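Local coordinates for protein unknown (Klebsiella pneumoniae, PDB 2A2L) that is of unknown function but belongs to the HbpS-like family, whose namesake is a haem-degrading protein, and forms an assembly of eight chains, at residues S38-G43 against N65-A70. Residues are numbered along the deposited sequence; the frame is centred on the assembly and turned at random.
Sequences SVVDRG and NKAWSA
Helix-on-sheet packing, in which a small residue of the helix settles against a branched residue of the strand, joins Val40 to Ala67 in the buried centre of this HbpS-like chain. The axes of strand 38-41 and helix 65-70 approach to 7.3 Å and run in broadly the same direction, 37° apart, a closeness that the methyl-sized side chain of Ala67 permits. Val40 straddles that methyl with both branches, CG1 and CG2 each lying 3.9 Å from Ala67 CB. CG1 stands anti to the carbonyl carbon of Val40 (chi1 -67°), which puts CG2 between backbone N and carbonyl; from there CG2 also reaches past the methyl to the helix backbone, 3.7 Å from Ala67 O. Ser38, two residues earlier and on the same face of the strand, adds a looser contact on the N-terminal side of Val40, its CB 4.5 Å from Ala67 CB, while its hydroxyl is hydrogen-bonded to that of Ser63, one turn earlier on the helix. No direct hydrogen bond crosses between the two segments, but a water lies between Trp68 and Gly43: Trp68 NE1 donates to it in the plane of the indole over 2.9 Å, and Gly43 O, which also accepts from Asn45 of a second subunit, lies 3.3 Å from it. Gly43 belongs to the turn leaving the strand, where Asp41 OD1 accepts from Gly43 N at 3.1 Å in an Asx turn, the N-H arriving from above the carboxylate plane. Asp41 OD2 meanwhile forms a salt bridge with Arg51 of another neighbouring subunit. Within the antiparallel sheet, strand 36-41 is an inner strand between 46-51 and 116-123; helix 59-72 packs over it and extends its contacts to strand 116-123, where Ala70 touches Ala119, the residue that also meets Val40.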
# COMPACT_ATOMS: atom_id res chain seq x y z
N SER A 38 17.78 -14.31 7.77
CA SER A 38 16.40 -14.78 7.67
C SER A 38 16.37 -16.15 7.06
O SER A 38 17.27 -16.50 6.32
CB SER A 38 15.55 -13.82 6.88
OG SER A 38 15.69 -12.53 7.43
N VAL A 39 15.35 -16.94 7.43
CA VAL A 39 15.05 -18.23 6.83
C VAL A 39 13.56 -18.33 6.62
O VAL A 39 12.79 -18.07 7.53
CB VAL A 39 15.45 -19.47 7.71
CG1 VAL A 39 15.19 -20.79 6.94
CG2 VAL A 39 16.89 -19.42 8.15
N VAL A 40 13.17 -18.72 5.42
CA VAL A 40 11.76 -19.01 5.13
C VAL A 40 11.59 -20.51 4.95
O VAL A 40 12.51 -21.20 4.50
CB VAL A 40 11.27 -18.23 3.88
CG1 VAL A 40 11.24 -16.71 4.17
CG2 VAL A 40 12.15 -18.54 2.64
N ASP A 41 10.41 -21.01 5.32
CA ASP A 41 10.09 -22.40 5.00
C ASP A 41 9.75 -22.62 3.51
O ASP A 41 9.84 -21.69 2.69
CB ASP A 41 9.03 -22.96 5.95
CG ASP A 41 7.63 -22.42 5.68
OD1 ASP A 41 7.35 -21.96 4.56
OD2 ASP A 41 6.78 -22.53 6.60
N ARG A 42 9.35 -23.85 3.18
CA ARG A 42 9.15 -24.32 1.78
C ARG A 42 8.09 -23.56 0.95
O ARG A 42 8.16 -23.50 -0.29
CB ARG A 42 8.81 -25.81 1.84
CG ARG A 42 8.50 -26.50 0.53
CD ARG A 42 7.01 -26.54 0.24
NE ARG A 42 6.77 -26.48 -1.20
CZ ARG A 42 7.60 -27.01 -2.10
NH1 ARG A 42 8.69 -27.64 -1.71
NH2 ARG A 42 7.33 -26.90 -3.39
N GLY A 43 7.11 -23.00 1.64
CA GLY A 43 6.13 -22.12 1.00
C GLY A 43 6.55 -20.66 0.92
O GLY A 43 5.80 -19.82 0.45
N ASN A 65 13.34 -10.71 2.29
CA ASN A 65 12.97 -10.85 0.88
C ASN A 65 13.98 -11.55 0.00
O ASN A 65 13.61 -12.14 -1.00
CB ASN A 65 12.55 -9.53 0.29
CG ASN A 65 11.38 -8.96 0.99
OD1 ASN A 65 10.43 -9.69 1.35
ND2 ASN A 65 11.42 -7.67 1.23
N LYS A 66 15.24 -11.48 0.39
CA LYS A 66 16.27 -12.31 -0.24
C LYS A 66 15.94 -13.76 -0.04
O LYS A 66 16.11 -14.54 -0.95
CB LYS A 66 17.67 -12.00 0.30
CG LYS A 66 18.23 -10.67 -0.18
CD LYS A 66 19.52 -10.33 0.55
CE LYS A 66 20.36 -9.29 -0.19
NZ LYS A 66 21.59 -9.00 0.59
N ALA A 67 15.45 -14.13 1.15
CA ALA A 67 15.12 -15.54 1.40
C ALA A 67 13.91 -15.91 0.55
O ALA A 67 13.91 -16.92 -0.17
CB ALA A 67 14.86 -15.80 2.90
N TRP A 68 12.87 -15.08 0.63
CA TRP A 68 11.66 -15.31 -0.12
C TRP A 68 11.93 -15.33 -1.62
O TRP A 68 11.30 -16.11 -2.34
CB TRP A 68 10.57 -14.31 0.26
CG TRP A 68 9.31 -14.49 -0.53
CD1 TRP A 68 8.21 -15.25 -0.19
CD2 TRP A 68 9.00 -13.88 -1.79
NE1 TRP A 68 7.26 -15.16 -1.16
CE2 TRP A 68 7.71 -14.34 -2.16
CE3 TRP A 68 9.71 -13.04 -2.66
CZ2 TRP A 68 7.10 -13.96 -3.36
CZ3 TRP A 68 9.10 -12.67 -3.86
CH2 TRP A 68 7.80 -13.13 -4.19
N SER A 69 12.85 -14.49 -2.09
CA SER A 69 13.24 -14.49 -3.50
C SER A 69 14.01 -15.75 -3.88
O SER A 69 13.74 -16.37 -4.90
CB SER A 69 14.08 -13.26 -3.83
OG SER A 69 13.30 -12.08 -3.84
N ALA A 70 14.99 -16.12 -3.06
CA ALA A 70 15.72 -17.35 -3.23
C ALA A 70 14.85 -18.63 -3.27
O ALA A 70 15.13 -19.56 -4.04
CB ALA A 70 16.78 -17.47 -2.19
O HOH W 1 4.96 -16.88 -0.67